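Local coordinates for carbohydrate kinase (Agrobacterium tumefaciens, PDB 2NWH), which is a pfkB-family carbohydrate kinase of the ribokinase-like fold that probably transfers phosphate from ATP to a sugar or related substrate, at residues A[137-143]-A[162-168]; A[184-188]-A[258-262]; A[118-124]-A[147-152]. One frame throughout, in Å; residues are numbered along the deposited sequence.

Contact 1 (A[137-143]-A[162-168]); sequences FLLCDAN and PLAAIAI
The chi1 of Phe137, -147°, swings its ring over to the neighbouring strand, where Pro162 CB sits on one face. Leu139 has CG anti to the backbone N (chi1 171°). This carries CD1 across to Ala164, 3.8 Å from its CB, and on toward Ile166 CG1.

The Phe137-Pro162 contact is a CH-pi interaction. Pro162 CB lies 3.5 Å from the centroid of the Phe137 ring, and Ala164 CB meets the ring edge. On the other face of the sheet, Leu163 CD1 fits between Leu138 CB and Cys140 SG. Ala165 CB also touches this sulfur, at 3.9 Å.

The strands 137-141 and 163-166 run parallel, and five N-H...O bonds alternate in direction between segments 137-143 and 162-168. The bond from Ala164 N to Leu138 O is 2.9 Å long and almost straight at N-H. The last one, Ala142 N to Ile166 O, is more bent (138°). At the end of the strand, Asp141 OD1 accepts from Asn143 N at 2.9 Å in an Asx turn, the N-H coming from above the carboxylate plane. Asp141 OD2 accepts from Gly11 N and Gly42 N. Ile168 CG1 and CD1 lie against Asp141 CB.

These strands belong to the beta-alpha-beta unit completed by helix 146-158. Apolar side chains pack on both faces of the pair, with Asp141 the polar exception at the strand end. Its buried carboxylate is met by three backbone N-H groups, which would probably favour the ionised form.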
loop_
_atom_site.group_PDB
_atom_site.type_symbol
_atom_site.label_atom_id
_atom_site.label_comp_id
_atom_site.label_asym_id
_atom_site.label_seq_id
_atom_site.Cartn_x
_atom_site.Cartn_y
_atom_site.Cartn_z
ATOM N N PHE A 137 -15.137 -3.168 -2.784
ATOM C CA PHE A 137 -14.258 -2.682 -1.735
ATOM C C PHE A 137 -13.310 -1.658 -2.388
ATOM O O PHE A 137 -12.802 -1.906 -3.491
ATOM C CB PHE A 137 -13.402 -3.850 -1.207
ATOM C CG PHE A 137 -13.075 -3.759 0.243
ATOM C CD1 PHE A 137 -13.605 -4.692 1.153
ATOM C CD2 PHE A 137 -12.252 -2.736 0.726
ATOM C CE1 PHE A 137 -13.311 -4.606 2.541
ATOM C CE2 PHE A 137 -11.964 -2.615 2.100
ATOM C CZ PHE A 137 -12.488 -3.575 3.020
ATOM N N LEU A 138 -13.063 -0.548 -1.698
ATOM C CA LEU A 138 -12.171 0.526 -2.178
ATOM C C LEU A 138 -10.875 0.540 -1.395
ATOM O O LEU A 138 -10.858 0.222 -0.172
ATOM C CB LEU A 138 -12.823 1.903 -2.023
ATOM C CG LEU A 138 -14.227 2.047 -2.643
ATOM C CD1 LEU A 138 -14.773 3.428 -2.362
ATOM C CD2 LEU A 138 -14.232 1.729 -4.146
ATOM N N LEU A 139 -9.799 0.934 -2.084
ATOM C CA LEU A 139 -8.533 1.131 -1.417
ATOM C C LEU A 139 -7.916 2.409 -1.933
ATOM O O LEU A 139 -7.808 2.601 -3.146
ATOM C CB LEU A 139 -7.576 -0.056 -1.672
ATOM C CG LEU A 139 -6.109 0.154 -1.177
ATOM C CD1 LEU A 139 -6.035 0.320 0.372
ATOM C CD2 LEU A 139 -5.210 -1.016 -1.679
ATOM N N CYS A 140 -7.448 3.266 -1.035
ATOM C CA CYS A 140 -6.752 4.453 -1.513
ATOM C C CYS A 140 -5.408 4.542 -0.817
ATOM O O CYS A 140 -5.121 3.777 0.134
ATOM C CB CYS A 140 -7.602 5.714 -1.248
ATOM S SG CYS A 140 -7.831 6.115 0.542
ATOM N N ASP A 141 -4.590 5.479 -1.267
ATOM C CA ASP A 141 -3.417 5.795 -0.504
ATOM C C ASP A 141 -3.300 7.314 -0.365
ATOM O O ASP A 141 -3.998 8.095 -1.048
ATOM C CB ASP A 141 -2.162 5.133 -1.035
ATOM C CG ASP A 141 -1.711 5.721 -2.371
ATOM O OD1 ASP A 141 -1.994 6.914 -2.635
ATOM O OD2 ASP A 141 -1.059 4.997 -3.144
ATOM N N ALA A 142 -2.411 7.708 0.541
ATOM C CA ALA A 142 -2.307 9.102 0.903
ATOM C C ALA A 142 -1.426 9.887 -0.084
ATOM O O ALA A 142 -1.027 11.018 0.221
ATOM C CB ALA A 142 -1.822 9.235 2.393
ATOM N N ASN A 143 -1.148 9.304 -1.265
ATOM C CA ASN A 143 -0.563 10.069 -2.383
ATOM C C ASN A 143 -1.556 11.066 -2.973
ATOM O O ASN A 143 -1.165 12.080 -3.587
ATOM C CB ASN A 143 -0.071 9.170 -3.525
ATOM C CG ASN A 143 1.208 8.462 -3.207
ATOM O OD1 ASN A 143 1.284 7.222 -3.270
ATOM N ND2 ASN A 143 2.233 9.232 -2.851
ATOM N N PRO A 162 -17.045 -0.326 1.535
ATOM C CA PRO A 162 -15.934 -0.341 2.483
ATOM C C PRO A 162 -14.737 0.417 1.917
ATOM O O PRO A 162 -14.426 0.274 0.697
ATOM C CB PRO A 162 -15.609 -1.846 2.622
ATOM C CG PRO A 162 -16.958 -2.514 2.360
ATOM C CD PRO A 162 -17.532 -1.683 1.228
ATOM N N LEU A 163 -14.070 1.206 2.762
ATOM C CA LEU A 163 -12.860 1.925 2.316
ATOM C C LEU A 163 -11.659 1.625 3.213
ATOM O O LEU A 163 -11.727 1.837 4.428
ATOM C CB LEU A 163 -13.095 3.448 2.297
ATOM C CG LEU A 163 -11.957 4.441 1.967
ATOM C CD1 LEU A 163 -11.447 4.325 0.547
ATOM C CD2 LEU A 163 -12.433 5.894 2.219
ATOM N N ALA A 164 -10.590 1.145 2.595
ATOM C CA ALA A 164 -9.271 1.008 3.225
ATOM C C ALA A 164 -8.271 2.053 2.689
ATOM O O ALA A 164 -8.440 2.609 1.609
ATOM C CB ALA A 164 -8.713 -0.427 2.983
ATOM N N ALA A 165 -7.222 2.288 3.450
ATOM C CA ALA A 165 -6.257 3.329 3.157
ATOM C C ALA A 165 -4.870 2.898 3.580
ATOM O O ALA A 165 -4.688 2.245 4.615
ATOM C CB ALA A 165 -6.645 4.601 3.894
ATOM N N ILE A 166 -3.891 3.262 2.774
ATOM C CA ILE A 166 -2.484 3.071 3.110
ATOM C C ILE A 166 -1.864 4.447 3.332
ATOM O O ILE A 166 -1.975 5.340 2.473
ATOM C CB ILE A 166 -1.761 2.328 1.959
ATOM C CG1 ILE A 166 -2.218 0.870 1.871
ATOM C CG2 ILE A 166 -0.228 2.311 2.113
ATOM C CD1 ILE A 166 -1.808 0.291 0.488
ATOM N N ALA A 167 -1.165 4.583 4.461
ATOM C CA ALA A 167 -0.679 5.862 4.963
ATOM C C ALA A 167 0.507 6.454 4.189
ATOM O O ALA A 167 0.702 7.669 4.214
ATOM C CB ALA A 167 -0.323 5.736 6.445
ATOM N N ILE A 168 1.311 5.582 3.570
ATOM C CA ILE A 168 2.471 5.899 2.729
ATOM C C ILE A 168 3.699 6.429 3.478
ATOM O O ILE A 168 4.774 5.872 3.339
ATOM C CB ILE A 168 2.132 6.808 1.484
ATOM C CG1 ILE A 168 1.055 6.149 0.604
ATOM C CG2 ILE A 168 3.361 7.025 0.608
ATOM C CD1 ILE A 168 1.535 4.862 -0.097
#

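Contact 2 (A[184-188]-A[258-262]); sequences DILFM and ASGYL
Phe187 of strand 185-189 packs on Ala258 and Tyr261 of helix 255-266, in the alpha/beta/alpha core expected of a ribokinase-like kinase. The strand and helix segments run nearly antiparallel, at 153°, with their axes 10.0 Å apart. No hydrogen bond joins them.

The CH-pi contact is made by Ala258, which lies over one face of the Phe187 ring, with CA 3.7 Å from the centroid and almost on the ring normal. Ala258 CB leans over the CG and CD2 side of the same face. Ile185 CG2 covers the opposite face toward the rim, so the ring is held between its own strand and the helix.

The aromatic pair is oblique. Phe187 and Tyr261 have their centroids 5.6 Å apart and their planes at 77°. Phe187 CE1 comes to 3.5 Å from Tyr261 CD2. The chi1 of Tyr261, -172°, sets CG anti to the backbone N and brings the ring beside the Phe187 edge. Val220 of strand 219-223 touches both aromatic side chains. Ile271 and Ala274 of helix 271-286 also pack on Tyr261.

The remaining contacts are apolar, aliphatic groups on ring carbons or on each other. Ile185 CG2 lies 4.0 Å from Tyr261 CE2. Leu262 offers CB to Phe187 CZ, and its CD1 branch ends 4.1 Å from Ile185 CD1.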
loop_
_atom_site.group_PDB
_atom_site.type_symbol
_atom_site.label_atom_id
_atom_site.label_comp_id
_atom_site.label_asym_id
_atom_site.label_seq_id
_atom_site.Cartn_x
_atom_site.Cartn_y
_atom_site.Cartn_z
ATOM N N ASP A 184 -12.680 2.287 6.854
ATOM C CA ASP A 184 -12.877 1.062 7.586
ATOM C C ASP A 184 -11.581 0.474 8.116
ATOM O O ASP A 184 -11.568 -0.056 9.208
ATOM C CB ASP A 184 -13.616 0.049 6.712
ATOM C CG ASP A 184 -15.103 0.331 6.642
ATOM O OD1 ASP A 184 -15.557 1.331 7.244
ATOM O OD2 ASP A 184 -15.821 -0.481 6.013
ATOM N N ILE A 185 -10.506 0.536 7.320
ATOM C CA ILE A 185 -9.179 0.001 7.724
ATOM C C ILE A 185 -8.045 0.892 7.205
ATOM O O ILE A 185 -7.900 1.081 5.985
ATOM C CB ILE A 185 -8.903 -1.425 7.190
ATOM C CG1 ILE A 185 -10.072 -2.374 7.503
ATOM C CG2 ILE A 185 -7.561 -1.965 7.800
ATOM C CD1 ILE A 185 -10.150 -3.635 6.665
ATOM N N LEU A 186 -7.247 1.433 8.112
ATOM C CA LEU A 186 -6.073 2.221 7.735
ATOM C C LEU A 186 -4.798 1.465 8.083
ATOM O O LEU A 186 -4.601 1.035 9.242
ATOM C CB LEU A 186 -6.057 3.567 8.451
ATOM C CG LEU A 186 -5.371 4.761 7.765
ATOM C CD1 LEU A 186 -5.377 5.909 8.734
ATOM C CD2 LEU A 186 -3.946 4.549 7.275
ATOM N N PHE A 187 -3.937 1.301 7.087
ATOM C CA PHE A 187 -2.675 0.563 7.284
ATOM C C PHE A 187 -1.507 1.501 7.500
ATOM O O PHE A 187 -1.240 2.384 6.681
ATOM C CB PHE A 187 -2.382 -0.379 6.123
ATOM C CG PHE A 187 -3.428 -1.442 5.930
ATOM C CD1 PHE A 187 -3.452 -2.566 6.757
ATOM C CD2 PHE A 187 -4.400 -1.306 4.959
ATOM C CE1 PHE A 187 -4.418 -3.540 6.597
ATOM C CE2 PHE A 187 -5.364 -2.288 4.776
ATOM C CZ PHE A 187 -5.383 -3.395 5.622
ATOM N N MET A 188 -0.793 1.292 8.600
ATOM C CA MET A 188 0.309 2.164 8.920
ATOM C C MET A 188 1.355 1.496 9.802
ATOM O O MET A 188 1.118 0.434 10.399
ATOM C CB MET A 188 -0.217 3.437 9.593
ATOM C CG MET A 188 -0.959 3.177 10.903
ATOM S SD MET A 188 -1.808 4.664 11.432
ATOM C CE MET A 188 -3.421 4.052 11.804
ATOM N N ALA A 258 -0.767 -5.081 4.198
ATOM C CA ALA A 258 -2.079 -4.502 3.854
ATOM C C ALA A 258 -2.842 -5.474 2.979
ATOM O O ALA A 258 -4.002 -5.821 3.270
ATOM C CB ALA A 258 -1.913 -3.126 3.130
ATOM N N SER A 259 -2.176 -5.947 1.915
ATOM C CA SER A 259 -2.838 -6.819 0.974
ATOM C C SER A 259 -3.318 -8.092 1.626
ATOM O O SER A 259 -4.415 -8.522 1.331
ATOM C CB SER A 259 -1.892 -7.141 -0.160
ATOM O OG SER A 259 -1.457 -5.876 -0.669
ATOM N N GLY A 260 -2.479 -8.700 2.477
ATOM C CA GLY A 260 -2.837 -9.974 3.105
ATOM C C GLY A 260 -3.949 -9.782 4.118
ATOM O O GLY A 260 -4.889 -10.581 4.182
ATOM N N TYR A 261 -3.861 -8.690 4.872
ATOM C CA TYR A 261 -4.907 -8.374 5.854
ATOM C C TYR A 261 -6.236 -8.052 5.180
ATOM O O TYR A 261 -7.275 -8.621 5.531
ATOM C CB TYR A 261 -4.447 -7.211 6.734
ATOM C CG TYR A 261 -5.369 -6.930 7.886
ATOM C CD1 TYR A 261 -5.147 -7.526 9.129
ATOM C CD2 TYR A 261 -6.490 -6.082 7.732
ATOM C CE1 TYR A 261 -5.990 -7.278 10.206
ATOM C CE2 TYR A 261 -7.349 -5.825 8.821
ATOM C CZ TYR A 261 -7.089 -6.438 10.046
ATOM O OH TYR A 261 -7.900 -6.207 11.146
ATOM N N LEU A 262 -6.216 -7.157 4.194
ATOM C CA LEU A 262 -7.416 -6.754 3.492
ATOM C C LEU A 262 -7.995 -7.940 2.754
ATOM O O LEU A 262 -9.197 -8.126 2.767
ATOM C CB LEU A 262 -7.090 -5.585 2.554
ATOM C CG LEU A 262 -8.232 -4.973 1.775
ATOM C CD1 LEU A 262 -9.180 -4.400 2.806
ATOM C CD2 LEU A 262 -7.661 -3.888 0.898
#

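Contact 3 (A[118-124]-A[147-152]); sequences FTPRRLK and DTLTAL
Thr148 CG2 approaches the Phe118 ring obliquely, and Leu123 N of the ring's own segment lies at its edge, in plane. The carboxylate of Asp147 is the other flat group here. The Asp147 and Pro120 side chains cross at about a right angle, with Asp147 CG 3.4 Å from Pro120 CG.

One hydrogen bond crosses the contact. Thr148 OG1 donates to Phe118 O at 2.7 Å, in the carbonyl plane and on a lone pair. A chi1 of -58° turns the hydroxyl to this carbonyl and leaves CG2 toward Leu123. Thr119 then N-caps the short helix 120-123, its OG1 accepting from Arg122 N at 3.3 Å.

Leu123 is the main apolar side chain from this helix. Its CD2 reaches the backbone of helix 146-158, 3.3 Å from Leu152 N, and also lies 3.9 Å from Ala151 CB. The extended Lys124 chain passes its CE by the same Ala151 methyl.

The contact joins the short helix to the N-terminal part of helix 146-158. Phe118 packs edge-to-face with Phe85 of strand 81-87 and also touches Ile59 and Pro61 of strand 55-63. Leu149 and Leu152 turn to Cys140 of strand 137-141.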
loop_
_atom_site.group_PDB
_atom_site.type_symbol
_atom_site.label_atom_id
_atom_site.label_comp_id
_atom_site.label_asym_id
_atom_site.label_seq_id
_atom_site.Cartn_x
_atom_site.Cartn_y
_atom_site.Cartn_z
ATOM N N PHE A 118 -5.270 15.137 -9.287
ATOM C CA PHE A 118 -6.419 14.323 -8.919
ATOM C C PHE A 118 -7.207 15.078 -7.831
ATOM O O PHE A 118 -7.103 14.799 -6.645
ATOM C CB PHE A 118 -5.978 12.917 -8.460
ATOM C CG PHE A 118 -7.056 11.855 -8.627
ATOM C CD1 PHE A 118 -6.707 10.495 -8.627
ATOM C CD2 PHE A 118 -8.399 12.223 -8.878
ATOM C CE1 PHE A 118 -7.690 9.500 -8.762
ATOM C CE2 PHE A 118 -9.390 11.246 -9.028
ATOM C CZ PHE A 118 -9.035 9.889 -8.972
ATOM N N THR A 119 -7.978 16.058 -8.268
ATOM C CA THR A 119 -8.656 16.982 -7.360
ATOM C C THR A 119 -10.060 16.455 -7.014
ATOM O O THR A 119 -10.541 15.488 -7.635
ATOM C CB THR A 119 -8.857 18.325 -8.037
ATOM O OG1 THR A 119 -9.642 18.076 -9.193
ATOM C CG2 THR A 119 -7.471 18.964 -8.407
ATOM N N PRO A 120 -10.706 17.033 -5.970
ATOM C CA PRO A 120 -12.087 16.559 -5.687
ATOM C C PRO A 120 -13.019 16.686 -6.876
ATOM O O PRO A 120 -13.835 15.801 -7.118
ATOM C CB PRO A 120 -12.528 17.451 -4.535
ATOM C CG PRO A 120 -11.254 17.748 -3.812
ATOM C CD PRO A 120 -10.276 18.036 -4.973
ATOM N N ARG A 121 -12.870 17.770 -7.632
ATOM C CA ARG A 121 -13.663 17.983 -8.841
ATOM C C ARG A 121 -13.525 16.817 -9.796
ATOM O O ARG A 121 -14.515 16.304 -10.312
ATOM C CB ARG A 121 -13.177 19.278 -9.481
ATOM C CG ARG A 121 -13.762 19.636 -10.794
ATOM C CD ARG A 121 -13.534 21.134 -11.013
ATOM N NE ARG A 121 -14.460 21.594 -12.028
ATOM C CZ ARG A 121 -14.761 22.859 -12.282
ATOM N NH1 ARG A 121 -15.634 23.128 -13.239
ATOM N NH2 ARG A 121 -14.208 23.840 -11.589
ATOM N N ARG A 122 -12.296 16.358 -10.013
ATOM C CA ARG A 122 -12.073 15.241 -10.910
ATOM C C ARG A 122 -12.564 13.916 -10.335
ATOM O O ARG A 122 -13.013 13.055 -11.082
ATOM C CB ARG A 122 -10.595 15.178 -11.329
ATOM C CG ARG A 122 -10.176 16.341 -12.269
ATOM C CD ARG A 122 -8.839 16.147 -12.923
ATOM N NE ARG A 122 -8.596 17.248 -13.853
ATOM C CZ ARG A 122 -7.709 18.246 -13.714
ATOM N NH1 ARG A 122 -6.867 18.330 -12.679
ATOM N NH2 ARG A 122 -7.659 19.177 -14.656
ATOM N N LEU A 123 -12.456 13.745 -9.013
ATOM C CA LEU A 123 -12.889 12.512 -8.382
ATOM C C LEU A 123 -14.415 12.380 -8.558
ATOM O O LEU A 123 -14.938 11.271 -8.657
ATOM C CB LEU A 123 -12.596 12.543 -6.876
ATOM C CG LEU A 123 -12.931 11.232 -6.124
ATOM C CD1 LEU A 123 -11.881 10.085 -6.360
ATOM C CD2 LEU A 123 -13.025 11.529 -4.644
ATOM N N LYS A 124 -15.084 13.521 -8.613
ATOM C CA LYS A 124 -16.566 13.567 -8.591
ATOM C C LYS A 124 -17.204 13.335 -9.960
ATOM O O LYS A 124 -18.430 13.413 -10.091
ATOM C CB LYS A 124 -17.034 14.889 -7.968
ATOM C CG LYS A 124 -16.835 14.944 -6.435
ATOM C CD LYS A 124 -17.099 16.345 -5.846
ATOM C CE LYS A 124 -16.461 16.460 -4.445
ATOM N NZ LYS A 124 -16.571 17.807 -3.758
ATOM N N ASP A 147 -7.999 16.974 0.270
ATOM C CA ASP A 147 -9.427 17.168 0.002
ATOM C C ASP A 147 -10.041 16.065 -0.863
ATOM O O ASP A 147 -11.234 15.775 -0.773
ATOM C CB ASP A 147 -9.773 18.575 -0.531
ATOM C CG ASP A 147 -8.886 19.022 -1.707
ATOM O OD1 ASP A 147 -9.199 20.086 -2.311
ATOM O OD2 ASP A 147 -7.888 18.347 -2.032
ATOM N N THR A 148 -9.205 15.445 -1.699
ATOM C CA THR A 148 -9.646 14.333 -2.517
ATOM C C THR A 148 -9.926 13.125 -1.647
ATOM O O THR A 148 -10.920 12.424 -1.855
ATOM C CB THR A 148 -8.613 14.032 -3.634
ATOM O OG1 THR A 148 -8.467 15.242 -4.393
ATOM C CG2 THR A 148 -9.156 12.943 -4.582
ATOM N N LEU A 149 -9.074 12.922 -0.637
ATOM C CA LEU A 149 -9.257 11.834 0.276
ATOM C C LEU A 149 -10.545 12.016 1.069
ATOM O O LEU A 149 -11.353 11.101 1.176
ATOM C CB LEU A 149 -8.040 11.692 1.173
ATOM C CG LEU A 149 -6.761 11.190 0.522
ATOM C CD1 LEU A 149 -5.572 11.480 1.419
ATOM C CD2 LEU A 149 -6.892 9.697 0.223
ATOM N N THR A 150 -10.812 13.230 1.539
ATOM C CA THR A 150 -12.092 13.479 2.220
ATOM C C THR A 150 -13.320 13.241 1.311
ATOM O O THR A 150 -14.310 12.590 1.738
ATOM C CB THR A 150 -12.110 14.891 2.786
ATOM O OG1 THR A 150 -10.881 15.116 3.488
ATOM C CG2 THR A 150 -13.321 15.116 3.727
ATOM N N ALA A 151 -13.258 13.747 0.067
ATOM C CA ALA A 151 -14.353 13.579 -0.882
ATOM C C ALA A 151 -14.590 12.110 -1.190
ATOM O O ALA A 151 -15.757 11.686 -1.284
ATOM C CB ALA A 151 -14.091 14.349 -2.174
ATOM N N LEU A 152 -13.490 11.365 -1.343
ATOM C CA LEU A 152 -13.532 9.897 -1.522
ATOM C C LEU A 152 -14.244 9.215 -0.345
ATOM O O LEU A 152 -15.121 8.359 -0.553
ATOM C CB LEU A 152 -12.125 9.293 -1.685
ATOM C CG LEU A 152 -12.141 7.789 -1.969
ATOM C CD1 LEU A 152 -13.075 7.380 -3.156
ATOM C CD2 LEU A 152 -10.711 7.219 -2.098
#

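Overall arrangement
Contacts 1 and 2 lie in the core, each centred about 8 Å from the centre of the chain. Contact 3 is farther out, at about 19 Å, and only partly buried. The central sheet joins the first two: strands 163-166 and 185-189 are neighbours, and Phe137 packs on Leu262. Only the 147-152 half of contact 3 belongs to the beta-alpha-beta unit of contact 1, where helix 146-158 connects strands 137-141 and 163-166. The chemistry follows position. Strand pairing in contact 1 rests on backbone bonds, sheet-to-helix packing in contact 2 is apolar and aromatic, and contact 3 combines a side-chain bond with aliphatic packing.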